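Side-chain contacts in TetR transcriptional regulator (Chloroflexus aurantiacus, PDB 3QBM), which probably binds DNA as a dimeric transcriptional regulator of the TetR family: residues A57-A62 against P118-R123; K65-F70 against R125-E130; R97-L100 against C104-L107. One frame throughout, in Å; residues are numbered along the deposited sequence. Where two conformers were deposited one is given.

Contacts 1 and 2 lie one after the other along the same pair of helices, 51-74 and 118-144, with centres about 11 Å apart. Their segments alternate along the chain. Contact 3 falls in the sequence between the two helices, where the loop after helix 80-92 turns into helix 105-113. Its centre is about 14 Å from that of contact 1 and 11 Å from that of contact 2. Contact 3 packs on both of the others. Helix 51-74, which leads out of the N-terminal part of the chain, carries one side of contacts 1 and 2 and packs against contact 3, so it joins that part to the probable regulatory domain.

Contact 1: residues A57-A62 against P118-R123; sequences AAFDYA and PMLRER
A side-on salt bridge between Asp60 and Arg123, with an apolar patch round Phe59, joins helix 51-74 to the start of helix 118-144. The two short helical segments run nearly parallel, 11° apart, with their axes 10.8 Å from each other. Asp60 has CG beside its backbone N (chi1 -71°), which carries the carboxylate round to the arginine. Arg123 NE gives a hydrogen bond to Asp60 OD1 over 2.6 Å, tilted out of both flat groups. The second bond is straighter: Arg123 NH2 meets the syn lone pair of Asp60 OD2, also at 2.6 Å, with an N-H...O angle of 172°. Two bonds to two oxygens fix the rotation of both groups and leave their planes nearly coplanar.

In the TetR fold, helix 51-74 leads from the DNA-binding three-helix bundle into the C-terminal domain, so this contact sits near the junction of the two. Beside the ion pair the packing is apolar. Phe59 CE2 lies 3.6 Å from Arg123 CB, and the two side chains run past each other in opposite directions. Leu120 CD2 comes within 3.8 Å of Phe59 CB. With an alanine at Arg123, both side-chain bonds to Asp60 are gone, and its carboxylate would probably lose its charged mate and be freer to turn. Ile106 and Thr109 of helix 105-113 also pack on Phe59, while Tyr25 touches both Phe59 and Leu120.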
loop_
_atom_site.group_PDB
_atom_site.type_symbol
_atom_site.label_atom_id
_atom_site.label_comp_id
_atom_site.label_asym_id
_atom_site.label_seq_id
_atom_site.Cartn_x
_atom_site.Cartn_y
_atom_site.Cartn_z
ATOM N N ALA A 57 -7.591 -12.553 15.861
ATOM C CA ALA A 57 -7.821 -11.754 17.055
ATOM C C ALA A 57 -6.860 -10.559 17.089
ATOM O O ALA A 57 -7.275 -9.448 17.436
ATOM C CB ALA A 57 -7.679 -12.604 18.281
ATOM N N ALA A 58 -5.605 -10.793 16.688
ATOM C CA ALA A 58 -4.563 -9.756 16.593
ATOM C C ALA A 58 -4.955 -8.674 15.592
ATOM O O ALA A 58 -4.702 -7.491 15.851
ATOM C CB ALA A 58 -3.191 -10.354 16.213
ATOM N N PHE A 59 -5.552 -9.047 14.452
ATOM C CA PHE A 59 -6.046 -8.017 13.536
ATOM C C PHE A 59 -7.216 -7.222 14.143
ATOM O O PHE A 59 -7.240 -5.981 14.073
ATOM C CB PHE A 59 -6.506 -8.560 12.200
ATOM C CG PHE A 59 -6.944 -7.473 11.254
ATOM C CD1 PHE A 59 -6.014 -6.805 10.499
ATOM C CD2 PHE A 59 -8.278 -7.060 11.201
ATOM C CE1 PHE A 59 -6.402 -5.747 9.677
ATOM C CE2 PHE A 59 -8.676 -6.018 10.379
ATOM C CZ PHE A 59 -7.759 -5.379 9.619
ATOM N N ASP A 60 -8.196 -7.923 14.703
ATOM C CA ASP A 60 -9.360 -7.254 15.323
ATOM C C ASP A 60 -8.887 -6.211 16.328
ATOM O O ASP A 60 -9.479 -5.135 16.458
ATOM C CB ASP A 60 -10.291 -8.277 15.987
ATOM C CG ASP A 60 -11.028 -9.106 14.984
ATOM O OD1 ASP A 60 -11.032 -8.775 13.769
ATOM O OD2 ASP A 60 -11.563 -10.150 15.382
ATOM N N TYR A 61 -7.774 -6.506 16.985
ATOM C CA TYR A 61 -7.170 -5.615 17.956
ATOM C C TYR A 61 -6.540 -4.401 17.298
ATOM O O TYR A 61 -6.661 -3.271 17.799
ATOM C CB TYR A 61 -6.118 -6.362 18.741
ATOM C CG TYR A 61 -5.194 -5.484 19.510
ATOM C CD1 TYR A 61 -5.520 -5.050 20.797
ATOM C CD2 TYR A 61 -3.980 -5.100 18.977
ATOM C CE1 TYR A 61 -4.664 -4.228 21.507
ATOM C CE2 TYR A 61 -3.112 -4.269 19.681
ATOM C CZ TYR A 61 -3.463 -3.847 20.950
ATOM O OH TYR A 61 -2.612 -3.032 21.659
ATOM N N ALA A 62 -5.801 -4.661 16.225
ATOM C CA ALA A 62 -5.217 -3.605 15.403
ATOM C C ALA A 62 -6.332 -2.731 14.818
ATOM O O ALA A 62 -6.228 -1.514 14.856
ATOM C CB ALA A 62 -4.346 -4.207 14.303
ATOM N N PRO A 118 -8.831 -15.121 2.656
ATOM C CA PRO A 118 -10.176 -14.576 2.606
ATOM C C PRO A 118 -10.668 -13.931 3.924
ATOM O O PRO A 118 -11.329 -12.895 3.889
ATOM C CB PRO A 118 -11.013 -15.801 2.252
ATOM C CG PRO A 118 -10.108 -16.586 1.359
ATOM C CD PRO A 118 -8.746 -16.417 1.950
HETATM N N MSE A 119 -10.364 -14.535 5.066
HETATM C CA MSE A 119 -10.902 -14.032 6.336
HETATM C C MSE A 119 -10.245 -12.726 6.742
HETATM O O MSE A 119 -10.950 -11.804 7.153
HETATM C CB MSE A 119 -10.848 -15.073 7.469
HETATM C CG MSE A 119 -11.855 -16.192 7.291
HETATM SE SE MSE A 119 -11.643 -17.521 8.722
HETATM C CE MSE A 119 -12.541 -16.478 10.118
ATOM N N LEU A 120 -8.920 -12.623 6.618
ATOM C CA LEU A 120 -8.255 -11.344 6.854
ATOM C C LEU A 120 -8.673 -10.296 5.815
ATOM O O LEU A 120 -8.885 -9.142 6.164
ATOM C CB LEU A 120 -6.737 -11.456 6.887
ATOM C CG LEU A 120 -6.189 -12.000 8.207
ATOM C CD1 LEU A 120 -4.709 -12.288 8.079
ATOM C CD2 LEU A 120 -6.464 -11.000 9.297
ATOM N N ARG A 121 -8.777 -10.694 4.547
ATOM C CA ARG A 121 -9.206 -9.777 3.497
ATOM C C ARG A 121 -10.570 -9.164 3.834
ATOM O O ARG A 121 -10.784 -7.950 3.678
ATOM C CB ARG A 121 -9.229 -10.487 2.119
ATOM C CG ARG A 121 -9.650 -9.581 0.966
ATOM C CD ARG A 121 -9.443 -10.224 -0.399
ATOM N NE ARG A 121 -10.341 -11.352 -0.586
ATOM C CZ ARG A 121 -9.983 -12.630 -0.786
ATOM N NH1 ARG A 121 -8.701 -13.029 -0.838
ATOM N NH2 ARG A 121 -10.938 -13.538 -0.956
ATOM N N GLU A 122 -11.487 -9.994 4.329
ATOM C CA GLU A 122 -12.821 -9.534 4.663
ATOM C C GLU A 122 -12.776 -8.549 5.818
ATOM O O GLU A 122 -13.537 -7.587 5.858
ATOM C CB GLU A 122 -13.727 -10.719 5.027
ATOM C CG GLU A 122 -15.168 -10.274 5.192
ATOM C CD GLU A 122 -16.133 -11.439 5.384
ATOM O OE1 GLU A 122 -15.737 -12.466 5.978
ATOM O OE2 GLU A 122 -17.298 -11.311 4.951
ATOM N N ARG A 123 -11.893 -8.812 6.777
ATOM C CA ARG A 123 -11.699 -7.909 7.912
ATOM C C ARG A 123 -11.091 -6.554 7.492
ATOM O O ARG A 123 -11.511 -5.500 7.988
ATOM C CB ARG A 123 -10.841 -8.585 8.966
ATOM C CG ARG A 123 -11.641 -9.457 9.918
ATOM C CD ARG A 123 -10.708 -10.339 10.697
ATOM N NE ARG A 123 -11.210 -10.656 12.030
ATOM C CZ ARG A 123 -12.058 -11.631 12.338
ATOM N NH1 ARG A 123 -12.566 -12.439 11.425
ATOM N NH2 ARG A 123 -12.386 -11.805 13.610
#

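Contact 2: residues K65-F70 against R125-E130; sequences KVRERF and RAVIDE
Both segments are helical, and their backbones come closest at Arg67 and Val127, whose CA atoms are 8.5 Å apart. Arg67 and Glu130 span the gap: Arg67 grips Glu130 side-on with NE and NH2. Arg67 NH2 points almost straight at Glu130 OE1 over 2.6 Å, with an N-H...O angle of 176°. That oxygen lies in the guanidinium plane, but the approach is tilted from the carboxylate plane. The partner bond runs from Arg67 NE to the syn lone pair of Glu130 OE2 and measures 2.9 Å. The two flat groups are nearly coplanar, 26° apart.

The two side chains cross at about a right angle. Arg67 bends at its third torsion (chi3 -61°), which turns its NE and NH2 edge toward the other helix. Glu130 stays extended beyond CG and delivers its carboxylate end-first. Two conformers were deposited for Glu130, so these bonds describe one of them. Arg67 NH1 forms a salt bridge with Glu64, so the guanidinium is held between two acids. That would probably stabilise its positive charge.

Next to the pair, Val127 CG2 lies 4.5 Å from Arg67 NH2, a loose contact. Val127 also packs on Ile106 of helix 105-113. Ile128, on another face of helix 118-144, packs on Leu171 of the second subunit. This is an interhelical salt bridge of the all-helical TetR fold, joining the helix that leaves the DNA-binding bundle to a helix of the C-terminal domain.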
loop_
_atom_site.group_PDB
_atom_site.type_symbol
_atom_site.label_atom_id
_atom_site.label_comp_id
_atom_site.label_asym_id
_atom_site.label_seq_id
_atom_site.Cartn_x
_atom_site.Cartn_y
_atom_site.Cartn_z
ATOM N N LYS A 65 -7.715 -0.484 17.478
ATOM C CA LYS A 65 -6.791 0.594 17.803
ATOM C C LYS A 65 -6.841 1.762 16.784
ATOM O O LYS A 65 -6.868 2.935 17.149
ATOM C CB LYS A 65 -5.405 0.035 17.824
ATOM C CG LYS A 65 -4.370 0.954 18.411
ATOM C CD LYS A 65 -3.585 0.222 19.496
ATOM C CE LYS A 65 -4.438 0.081 20.748
ATOM N NZ LYS A 65 -3.715 -0.543 21.880
ATOM N N VAL A 66 -6.768 1.409 15.513
ATOM C CA VAL A 66 -6.957 2.361 14.417
ATOM C C VAL A 66 -8.280 3.149 14.607
ATOM O O VAL A 66 -8.289 4.366 14.494
ATOM C CB VAL A 66 -6.880 1.616 13.064
ATOM C CG1 VAL A 66 -7.376 2.467 11.931
ATOM C CG2 VAL A 66 -5.427 1.153 12.795
ATOM N N ARG A 67 -9.353 2.442 14.946
ATOM C CA ARG A 67 -10.682 3.015 15.155
ATOM C C ARG A 67 -10.652 4.081 16.259
ATOM O O ARG A 67 -11.209 5.155 16.059
ATOM C CB ARG A 67 -11.692 1.907 15.494
ATOM C CG ARG A 67 -13.149 2.301 15.561
ATOM C CD ARG A 67 -14.059 1.088 15.761
ATOM N NE ARG A 67 -13.914 0.145 14.641
ATOM C CZ ARG A 67 -13.433 -1.106 14.707
ATOM N NH1 ARG A 67 -13.065 -1.665 15.854
ATOM N NH2 ARG A 67 -13.345 -1.834 13.597
ATOM N N GLU A 68 -10.022 3.771 17.403
ATOM C CA GLU A 68 -9.883 4.718 18.545
ATOM C C GLU A 68 -9.151 6.011 18.130
ATOM O O GLU A 68 -9.505 7.123 18.530
ATOM C CB GLU A 68 -9.095 4.066 19.715
ATOM C CG GLU A 68 -9.848 2.964 20.489
ATOM C CD GLU A 68 -8.985 2.147 21.504
ATOM O OE1 GLU A 68 -7.730 2.258 21.549
ATOM O OE2 GLU A 68 -9.600 1.353 22.254
ATOM N N ARG A 69 -8.090 5.824 17.365
ATOM C CA ARG A 69 -7.238 6.883 16.863
ATOM C C ARG A 69 -8.035 7.833 15.906
ATOM O O ARG A 69 -7.936 9.077 15.992
ATOM C CB ARG A 69 -6.070 6.181 16.174
ATOM C CG ARG A 69 -4.940 6.995 15.645
ATOM C CD ARG A 69 -3.868 7.300 16.658
ATOM N NE ARG A 69 -2.914 8.202 16.009
ATOM C CZ ARG A 69 -1.673 7.887 15.676
ATOM N NH1 ARG A 69 -1.174 6.705 16.021
ATOM N NH2 ARG A 69 -0.905 8.784 15.061
ATOM N N PHE A 70 -8.834 7.268 14.999
ATOM C CA PHE A 70 -9.724 8.116 14.185
ATOM C C PHE A 70 -10.807 8.774 15.013
ATOM O O PHE A 70 -11.151 9.922 14.810
ATOM C CB PHE A 70 -10.332 7.341 13.025
ATOM C CG PHE A 70 -9.385 7.186 11.881
ATOM C CD1 PHE A 70 -9.150 8.248 11.010
ATOM C CD2 PHE A 70 -8.661 6.029 11.711
ATOM C CE1 PHE A 70 -8.271 8.139 9.993
ATOM C CE2 PHE A 70 -7.763 5.917 10.672
ATOM C CZ PHE A 70 -7.560 6.965 9.820
ATOM N N ARG A 125 -11.384 -5.326 4.474
ATOM C CA ARG A 125 -12.464 -4.676 3.725
ATOM C C ARG A 125 -13.469 -4.005 4.648
ATOM O O ARG A 125 -13.920 -2.896 4.375
ATOM C CB ARG A 125 -13.130 -5.646 2.745
ATOM C CG ARG A 125 -14.332 -5.101 2.004
ATOM C CD ARG A 125 -14.753 -6.113 0.940
ATOM N NE ARG A 125 -15.700 -5.558 -0.015
ATOM C CZ ARG A 125 -16.074 -6.154 -1.144
ATOM N NH1 ARG A 125 -15.586 -7.343 -1.493
ATOM N NH2 ARG A 125 -16.940 -5.550 -1.937
ATOM N N ALA A 126 -13.806 -4.670 5.747
ATOM C CA ALA A 126 -14.722 -4.103 6.741
ATOM C C ALA A 126 -14.175 -2.769 7.316
ATOM O O ALA A 126 -14.932 -1.799 7.475
ATOM C CB ALA A 126 -14.996 -5.123 7.844
ATOM N N VAL A 127 -12.874 -2.693 7.579
ATOM C CA VAL A 127 -12.289 -1.431 8.058
ATOM C C VAL A 127 -12.368 -0.335 7.006
ATOM O O VAL A 127 -12.793 0.794 7.326
ATOM C CB VAL A 127 -10.865 -1.544 8.624
ATOM C CG1 VAL A 127 -10.283 -0.108 8.923
ATOM C CG2 VAL A 127 -10.875 -2.442 9.888
ATOM N N ILE A 128 -11.990 -0.654 5.770
ATOM C CA ILE A 128 -12.079 0.300 4.665
ATOM C C ILE A 128 -13.545 0.754 4.509
ATOM O O ILE A 128 -13.805 1.922 4.318
ATOM C CB ILE A 128 -11.533 -0.291 3.371
ATOM C CG1 ILE A 128 -9.995 -0.494 3.500
ATOM C CG2 ILE A 128 -11.883 0.564 2.156
ATOM C CD1 ILE A 128 -9.455 -1.467 2.511
ATOM N N ASP A 129 -14.497 -0.172 4.629
ATOM C CA ASP A 129 -15.916 0.192 4.550
ATOM C C ASP A 129 -16.383 1.090 5.691
ATOM O O ASP A 129 -17.250 1.927 5.487
ATOM C CB ASP A 129 -16.805 -1.041 4.355
ATOM C CG ASP A 129 -16.678 -1.623 2.951
ATOM O OD1 ASP A 129 -16.088 -0.964 2.067
ATOM O OD2 ASP A 129 -17.141 -2.755 2.720
ATOM N N GLU A 130 -15.784 0.971 6.870
ATOM C CA GLU A 130 -16.109 1.896 7.978
ATOM C C GLU A 130 -15.646 3.301 7.613
ATOM O O GLU A 130 -16.381 4.273 7.812
ATOM C CB GLU A 130 -15.420 1.542 9.294
ATOM C CG GLU A 130 -15.674 0.197 9.884
ATOM C CD GLU A 130 -14.893 0.042 11.176
ATOM O OE1 GLU A 130 -13.998 -0.828 11.244
ATOM O OE2 GLU A 130 -15.128 0.841 12.113
#

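Contact 3: residues R97-L100 against C104-L107; sequences RPPL and CPIL
A helical backbone turn at Pro99 (psi -38°) lies just where its ring meets Pro105. On the other segment, Cys104 carries SG opposite its own backbone N (chi1 178°), which swings the sulfur over the first turn of the helix. Side chain to side chain, the segments meet through the two proline rings. Pro99 CG lies 4.0 Å from Pro105 CD, and Pro99 CB is almost as near to the same carbon. The rings lie at a slant to one another, each presenting CH2 groups. The CD of Pro99 also comes within 4.1 Å of Cys104 CA. These are ordinary van der Waals distances, and the contact is apolar.

Cys104 is the N-cap of helix 105-113. Its SG accepts a capping hydrogen bond from Leu107 N over 3.5 Å, and the N-H...S angle of 176° makes it very straight. The bond serves a backbone N-H in the first turn, where the helix offers no carbonyl of its own. Pro105 suits the first helical position, because it has no N-H to satisfy there and its ring limits phi. The loop after helix 80-92 thus folds back on the helix start in the C-terminal, probably regulatory, domain of this TetR-family protein.

Helix 51-74 packs against both rings: Val66 touches Pro99 and Pro105, and Ala62 touches Pro105. Glu166 of helix 154-175 lies against Cys104 and Leu107, and Leu107 also packs on Met170 of the second subunit. The side chain of Cys104 is about 9 Å from a bound magnesium ion.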
loop_
_atom_site.group_PDB
_atom_site.type_symbol
_atom_site.label_atom_id
_atom_site.label_comp_id
_atom_site.label_asym_id
_atom_site.label_seq_id
_atom_site.Cartn_x
_atom_site.Cartn_y
_atom_site.Cartn_z
ATOM N N ARG A 97 4.268 8.577 14.356
ATOM C CA ARG A 97 3.529 7.734 15.289
ATOM C C ARG A 97 2.443 6.896 14.566
ATOM O O ARG A 97 1.258 7.272 14.522
ATOM C CB ARG A 97 2.917 8.636 16.383
ATOM C CG ARG A 97 2.255 7.865 17.482
ATOM C CD ARG A 97 1.964 8.741 18.685
ATOM N NE ARG A 97 1.022 9.817 18.383
ATOM C CZ ARG A 97 -0.296 9.786 18.602
ATOM N NH1 ARG A 97 -0.894 8.716 19.120
ATOM N NH2 ARG A 97 -1.031 10.857 18.286
ATOM N N PRO A 98 2.837 5.737 14.000
ATOM C CA PRO A 98 1.868 4.871 13.367
ATOM C C PRO A 98 0.918 4.275 14.416
ATOM O O PRO A 98 1.197 4.418 15.617
ATOM C CB PRO A 98 2.755 3.807 12.679
ATOM C CG PRO A 98 4.003 3.777 13.501
ATOM C CD PRO A 98 4.194 5.161 13.997
ATOM N N PRO A 99 -0.212 3.683 13.992
ATOM C CA PRO A 99 -1.198 3.167 14.942
ATOM C C PRO A 99 -0.589 2.121 15.856
ATOM O O PRO A 99 -0.912 2.058 17.042
ATOM C CB PRO A 99 -2.285 2.576 14.047
ATOM C CG PRO A 99 -2.127 3.263 12.808
ATOM C CD PRO A 99 -0.658 3.407 12.619
ATOM N N LEU A 100 0.287 1.312 15.286
ATOM C CA LEU A 100 1.200 0.513 16.097
ATOM C C LEU A 100 2.549 0.335 15.369
ATOM O O LEU A 100 2.696 0.730 14.209
ATOM C CB LEU A 100 0.533 -0.773 16.528
ATOM C CG LEU A 100 0.159 -1.846 15.543
ATOM C CD1 LEU A 100 1.424 -2.524 15.102
ATOM C CD2 LEU A 100 -0.762 -2.894 16.207
ATOM N N CYS A 104 0.744 1.306 9.223
ATOM C CA CYS A 104 -0.709 1.064 9.207
ATOM C C CYS A 104 -1.018 -0.422 9.080
ATOM O O CYS A 104 -0.657 -1.035 8.074
ATOM C CB CYS A 104 -1.417 1.825 8.062
ATOM S SG CYS A 104 -3.156 1.512 7.983
ATOM N N PRO A 105 -1.724 -1.005 10.068
ATOM C CA PRO A 105 -2.022 -2.447 9.969
ATOM C C PRO A 105 -3.069 -2.797 8.928
ATOM O O PRO A 105 -3.148 -3.962 8.477
ATOM C CB PRO A 105 -2.517 -2.794 11.372
ATOM C CG PRO A 105 -3.160 -1.529 11.836
ATOM C CD PRO A 105 -2.296 -0.413 11.291
ATOM N N ILE A 106 -3.855 -1.805 8.511
ATOM C CA ILE A 106 -4.848 -2.001 7.461
ATOM C C ILE A 106 -4.114 -2.185 6.121
ATOM O O ILE A 106 -4.341 -3.176 5.390
ATOM C CB ILE A 106 -5.862 -0.830 7.424
ATOM C CG1 ILE A 106 -6.420 -0.527 8.825
ATOM C CG2 ILE A 106 -7.049 -1.134 6.467
ATOM C CD1 ILE A 106 -7.055 -1.709 9.519
ATOM N N LEU A 107 -3.228 -1.229 5.808
ATOM C CA LEU A 107 -2.353 -1.304 4.643
ATOM C C LEU A 107 -1.496 -2.571 4.684
ATOM O O LEU A 107 -1.424 -3.325 3.704
ATOM C CB LEU A 107 -1.454 -0.061 4.560
ATOM C CG LEU A 107 -0.320 0.023 3.535
ATOM C CD1 LEU A 107 -0.863 -0.064 2.106
ATOM C CD2 LEU A 107 0.574 1.282 3.732
#